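Local coordinates for 5,10-methylenetetrahydromethanopterin reductase (Methanopyrus kandleri, PDB 1EZW), which catalyses the reversible, coenzyme F420-dependent reduction of methylene-tetrahydromethanopterin to methyl-tetrahydromethanopterin, a step in making methane from carbon dioxide, at residues Val48-Ala53 / Asp84-Gly89; Ile247-Ile252 / Ala297-Gly302. All coordinates share one frame; numbering follows the deposited sequence.

Contact 1 of 2, residues Val48-Ala53 / Asp84-Gly89; sequences VLTLAA and DWISGG
Ala-53 lays its methyl CB against CB of Ser-87, 3.9 Å away. Here two successive outer helices of the (beta/alpha)8 barrel, 45-54 and 73-86, meet with strand 60-63 between them in sequence. The CA atoms of Ala-53 and Ser-87 are just 5.1 Å apart, a close approach that the small side chains permit. One turn earlier on helix 45-54, Thr-50 crosses Ile-86 obliquely. Its CG2 lies anti to the backbone N, because chi1, measured to OG1, is -64°, and reaches CD1 of Ile-86 at 4.1 Å, while OG1 bonds back to the carbonyl of Met-46. The threonine therefore offers a methyl to the interface and spends its hydroxyl within its own helix. CG2 of Ile-86 comes within 4.4 Å of CB of Ala-53, so Ile-86 spans both helix residues. No hydrogen bond crosses between the segments, so the join is apolar. Gly-47 of the second subunit packs on both Thr-50 and Ile-86, and Lys-24 of the third subunit makes a cation-pi contact with Trp-85, placing the helix pair at subunit interfaces. Helix 73-86 finishes in a Schellman motif: Gly-88 takes a positive phi of 73°, and two backbone bonds return to the last turn, from N of Gly-88 to O of Trp-85 at 3.1 Å and from N of Gly-89 to O of Asp-84 at 2.8 Å.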
loop_
_atom_site.group_PDB
_atom_site.type_symbol
_atom_site.label_atom_id
_atom_site.label_comp_id
_atom_site.label_asym_id
_atom_site.label_seq_id
_atom_site.Cartn_x
_atom_site.Cartn_y
_atom_site.Cartn_z
ATOM N N VAL A 48 -8.188 -7.377 -5.538
ATOM C CA VAL A 48 -8.351 -7.627 -4.120
ATOM C C VAL A 48 -7.099 -8.308 -3.535
ATOM O O VAL A 48 -6.640 -7.929 -2.455
ATOM C CB VAL A 48 -9.609 -8.505 -3.881
ATOM C CG1 VAL A 48 -9.723 -8.898 -2.388
ATOM C CG2 VAL A 48 -10.844 -7.725 -4.318
ATOM N N LEU A 49 -6.553 -9.322 -4.211
ATOM C CA LEU A 49 -5.352 -9.961 -3.641
ATOM C C LEU A 49 -4.100 -9.091 -3.693
ATOM O O LEU A 49 -3.242 -9.216 -2.826
ATOM C CB LEU A 49 -5.104 -11.310 -4.323
ATOM C CG LEU A 49 -6.117 -12.406 -3.953
ATOM C CD1 LEU A 49 -5.905 -13.567 -4.953
ATOM C CD2 LEU A 49 -5.937 -12.867 -2.529
ATOM N N THR A 50 -3.987 -8.206 -4.679
ATOM C CA THR A 50 -2.843 -7.311 -4.713
ATOM C C THR A 50 -2.968 -6.334 -3.537
ATOM O O THR A 50 -1.998 -6.065 -2.831
ATOM C CB THR A 50 -2.767 -6.555 -6.057
ATOM O OG1 THR A 50 -2.549 -7.508 -7.106
ATOM C CG2 THR A 50 -1.544 -5.613 -6.045
ATOM N N LEU A 51 -4.177 -5.844 -3.293
ATOM C CA LEU A 51 -4.370 -4.935 -2.151
ATOM C C LEU A 51 -4.087 -5.729 -0.851
ATOM O O LEU A 51 -3.414 -5.251 0.054
ATOM C CB LEU A 51 -5.803 -4.441 -2.125
ATOM C CG LEU A 51 -6.175 -3.471 -0.999
ATOM C CD1 LEU A 51 -5.324 -2.171 -1.102
ATOM C CD2 LEU A 51 -7.651 -3.183 -1.118
ATOM N N ALA A 52 -4.584 -6.962 -0.766
ATOM C CA ALA A 52 -4.301 -7.745 0.452
ATOM C C ALA A 52 -2.810 -8.003 0.599
ATOM O O ALA A 52 -2.287 -8.033 1.755
ATOM C CB ALA A 52 -5.081 -9.106 0.407
ATOM N N ALA A 53 -2.115 -8.212 -0.516
ATOM C CA ALA A 53 -0.666 -8.461 -0.474
ATOM C C ALA A 53 0.086 -7.282 0.140
ATOM O O ALA A 53 1.076 -7.460 0.854
ATOM C CB ALA A 53 -0.107 -8.735 -1.871
ATOM N N ASP A 84 2.674 -13.217 -6.949
ATOM C CA ASP A 84 3.801 -13.783 -6.188
ATOM C C ASP A 84 4.929 -12.763 -5.974
ATOM O O ASP A 84 5.499 -12.641 -4.879
ATOM C CB ASP A 84 4.400 -14.985 -6.931
ATOM C CG ASP A 84 5.270 -15.822 -6.035
ATOM O OD1 ASP A 84 6.441 -16.060 -6.390
ATOM O OD2 ASP A 84 4.746 -16.217 -4.954
ATOM N N TRP A 85 5.273 -12.031 -7.027
ATOM C CA TRP A 85 6.345 -11.065 -6.915
ATOM C C TRP A 85 5.962 -9.943 -5.925
ATOM O O TRP A 85 6.730 -9.592 -5.008
ATOM C CB TRP A 85 6.652 -10.475 -8.308
ATOM C CG TRP A 85 7.917 -9.665 -8.298
ATOM C CD1 TRP A 85 9.187 -10.096 -8.662
ATOM C CD2 TRP A 85 8.051 -8.303 -7.886
ATOM N NE1 TRP A 85 10.095 -9.061 -8.490
ATOM C CE2 TRP A 85 9.425 -7.959 -8.016
ATOM C CE3 TRP A 85 7.151 -7.335 -7.406
ATOM C CZ2 TRP A 85 9.913 -6.680 -7.688
ATOM C CZ3 TRP A 85 7.638 -6.072 -7.067
ATOM C CH2 TRP A 85 9.005 -5.752 -7.210
ATOM N N ILE A 86 4.792 -9.345 -6.117
ATOM C CA ILE A 86 4.375 -8.275 -5.224
ATOM C C ILE A 86 4.268 -8.693 -3.754
ATOM O O ILE A 86 4.607 -7.918 -2.865
ATOM C CB ILE A 86 3.030 -7.686 -5.710
ATOM C CG1 ILE A 86 3.289 -6.978 -7.061
ATOM C CG2 ILE A 86 2.528 -6.625 -4.711
ATOM C CD1 ILE A 86 2.023 -6.489 -7.765
ATOM N N SER A 87 3.841 -9.948 -3.509
ATOM C CA SER A 87 3.678 -10.451 -2.144
ATOM C C SER A 87 4.982 -10.985 -1.547
ATOM O O SER A 87 4.961 -11.431 -0.402
ATOM C CB SER A 87 2.626 -11.563 -2.086
ATOM O OG SER A 87 3.117 -12.726 -2.767
ATOM N N GLY A 88 6.092 -10.935 -2.272
ATOM C CA GLY A 88 7.351 -11.442 -1.687
ATOM C C GLY A 88 7.387 -12.976 -1.606
ATOM O O GLY A 88 8.007 -13.559 -0.697
ATOM N N GLY A 89 6.701 -13.614 -2.550
ATOM C CA GLY A 89 6.718 -15.072 -2.673
ATOM C C GLY A 89 5.694 -15.818 -1.861
ATOM O O GLY A 89 6.011 -16.917 -1.316
#

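Contact 2 of 2, residues Ile247-Ile252 / Ala297-Gly302; sequences IVVAFI and AFSIAG
The turn that leads from helix 292-298 into the short strand 300-302 of this TIM-barrel protein packs against one side of helix 238-254. The closest pair of CA atoms is that of Val-249 and Phe-298, at 6.2 Å, and Val-249 and Ile-252, three residues apart and so on the same side of their helix, supply the contacts. Ile-252 uses two branches. Its CG2 lies 3.7 Å from CG of Phe-298 and 3.8 Å from CD2 of Phe-298, meeting the root of the ring obliquely. Its other branch puts CD1 3.6 Å from the carbonyl O of Phe-298, an apolar methyl against a backbone oxygen. With CG1 set opposite the carbonyl carbon (chi1 -62°) and the chain extended beyond it (chi2 178°), Ile-252 divides its methyls between ring and peptide.

Val-249 fills the adjoining position. Its CG1 stands at the ring edge of Phe-298, near the ring plane, and is 4.4 Å from CB of that residue. Its CG2 points instead to CB of Ser-299, 4.0 Å away. Ser-299 turns its hydroxyl back to the carbonyl of Ile-295, in helix 292-298, and presents its methylene carbon to the valine. One ring face of Phe-298 is covered from within its own segment, by CB of Ala-297, 3.8 Å above the plane and over its centre.

His-264 meets the Phe-298 ring edge-to-face, and Val-253 adds to its packing from helix 238-254. Beyond the turn, the backbones of Ile-300 and Gly-302 hydrogen-bond to that of Ser-233 in the parallel pairing of strands 232-234 and 300-302, while helix 304-316 packs on Ile-300.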
loop_
_atom_site.group_PDB
_atom_site.type_symbol
_atom_site.label_atom_id
_atom_site.label_comp_id
_atom_site.label_asym_id
_atom_site.label_seq_id
_atom_site.Cartn_x
_atom_site.Cartn_y
_atom_site.Cartn_z
ATOM N N ILE A 247 -28.768 -19.350 6.291
ATOM C CA ILE A 247 -28.892 -18.935 4.904
ATOM C C ILE A 247 -27.884 -19.671 4.036
ATOM O O ILE A 247 -28.215 -20.139 2.953
ATOM C CB ILE A 247 -28.692 -17.411 4.724
ATOM C CG1 ILE A 247 -28.846 -17.036 3.246
ATOM C CG2 ILE A 247 -27.297 -16.999 5.204
ATOM C CD1 ILE A 247 -30.180 -17.418 2.624
ATOM N N VAL A 248 -26.648 -19.802 4.514
ATOM C CA VAL A 248 -25.644 -20.483 3.708
ATOM C C VAL A 248 -25.955 -21.979 3.560
ATOM O O VAL A 248 -25.856 -22.523 2.471
ATOM C CB VAL A 248 -24.214 -20.279 4.282
ATOM C CG1 VAL A 248 -23.199 -21.016 3.416
ATOM C CG2 VAL A 248 -23.861 -18.765 4.318
ATOM N N VAL A 249 -26.339 -22.644 4.645
ATOM C CA VAL A 249 -26.660 -24.068 4.557
ATOM C C VAL A 249 -27.869 -24.271 3.631
ATOM O O VAL A 249 -27.895 -25.214 2.831
ATOM C CB VAL A 249 -26.942 -24.668 5.953
ATOM C CG1 VAL A 249 -27.585 -26.038 5.817
ATOM C CG2 VAL A 249 -25.612 -24.803 6.721
ATOM N N ALA A 250 -28.850 -23.378 3.718
ATOM C CA ALA A 250 -30.026 -23.483 2.856
ATOM C C ALA A 250 -29.592 -23.588 1.396
ATOM O O ALA A 250 -30.079 -24.450 0.666
ATOM C CB ALA A 250 -30.940 -22.284 3.056
ATOM N N PHE A 251 -28.666 -22.727 0.968
ATOM C CA PHE A 251 -28.166 -22.782 -0.406
ATOM C C PHE A 251 -27.373 -24.044 -0.675
ATOM O O PHE A 251 -27.384 -24.572 -1.792
ATOM C CB PHE A 251 -27.282 -21.577 -0.739
ATOM C CG PHE A 251 -28.042 -20.390 -1.270
ATOM C CD1 PHE A 251 -28.811 -19.590 -0.425
ATOM C CD2 PHE A 251 -28.014 -20.097 -2.633
ATOM C CE1 PHE A 251 -29.546 -18.515 -0.931
ATOM C CE2 PHE A 251 -28.744 -19.027 -3.150
ATOM C CZ PHE A 251 -29.514 -18.236 -2.294
ATOM N N ILE A 252 -26.654 -24.522 0.336
ATOM C CA ILE A 252 -25.878 -25.743 0.153
ATOM C C ILE A 252 -26.843 -26.919 -0.045
ATOM O O ILE A 252 -26.648 -27.740 -0.938
ATOM C CB ILE A 252 -24.968 -26.014 1.372
ATOM C CG1 ILE A 252 -23.958 -24.864 1.518
ATOM C CG2 ILE A 252 -24.276 -27.378 1.214
ATOM C CD1 ILE A 252 -23.023 -24.977 2.706
ATOM N N ALA A 297 -24.481 -31.607 8.772
ATOM C CA ALA A 297 -23.923 -32.136 7.558
ATOM C C ALA A 297 -23.119 -31.131 6.740
ATOM O O ALA A 297 -22.071 -31.473 6.178
ATOM C CB ALA A 297 -25.040 -32.684 6.688
ATOM N N PHE A 298 -23.611 -29.897 6.708
ATOM C CA PHE A 298 -23.018 -28.921 5.808
ATOM C C PHE A 298 -22.298 -27.718 6.373
ATOM O O PHE A 298 -22.051 -26.765 5.638
ATOM C CB PHE A 298 -24.112 -28.467 4.834
ATOM C CG PHE A 298 -24.782 -29.624 4.102
ATOM C CD1 PHE A 298 -26.154 -29.867 4.239
ATOM C CD2 PHE A 298 -24.027 -30.486 3.316
ATOM C CE1 PHE A 298 -26.749 -30.968 3.601
ATOM C CE2 PHE A 298 -24.609 -31.586 2.675
ATOM C CZ PHE A 298 -25.978 -31.823 2.821
ATOM N N SER A 299 -21.939 -27.762 7.643
ATOM C CA SER A 299 -21.221 -26.635 8.241
ATOM C C SER A 299 -20.500 -27.130 9.475
ATOM O O SER A 299 -20.754 -28.260 9.969
ATOM C CB SER A 299 -22.190 -25.519 8.667
ATOM O OG SER A 299 -22.859 -25.829 9.898
ATOM N N ILE A 300 -19.574 -26.302 9.943
ATOM C CA ILE A 300 -18.869 -26.531 11.192
ATOM C C ILE A 300 -19.357 -25.312 11.960
ATOM O O ILE A 300 -18.930 -24.176 11.705
ATOM C CB ILE A 300 -17.351 -26.478 11.040
ATOM C CG1 ILE A 300 -16.857 -27.679 10.240
ATOM C CG2 ILE A 300 -16.682 -26.514 12.405
ATOM C CD1 ILE A 300 -15.362 -27.604 10.017
ATOM N N ALA A 301 -20.273 -25.532 12.899
ATOM C CA ALA A 301 -20.827 -24.414 13.652
ATOM C C ALA A 301 -20.974 -24.628 15.160
ATOM O O ALA A 301 -21.289 -25.735 15.620
ATOM C CB ALA A 301 -22.193 -24.032 13.053
ATOM N N GLY A 302 -20.759 -23.561 15.927
ATOM C CA GLY A 302 -20.911 -23.659 17.377
ATOM C C GLY A 302 -19.914 -22.852 18.164
ATOM O O GLY A 302 -19.292 -21.952 17.595
#

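How the contacts relate
Contact 1 and contact 2 occupy opposite sides of the chain's centre, with their own centres 31 Å apart and their nearest atoms about 18 Å apart. They follow in series along the chain: contact 1 closes before contact 2 opens. The first joins outer helices early in the barrel and borders three other subunits of the tetramer, whereas no other chain reaches the segments of the second. Contact 1 is also the one near the bound magnesium ion, about 7 Å from the side chain of Ala-53; the ion's site includes Thr-56 and Ser-57, just beyond helix 45-54. In neither contact does a hydrogen bond join the two segments; side-chain carbons do most of the touching.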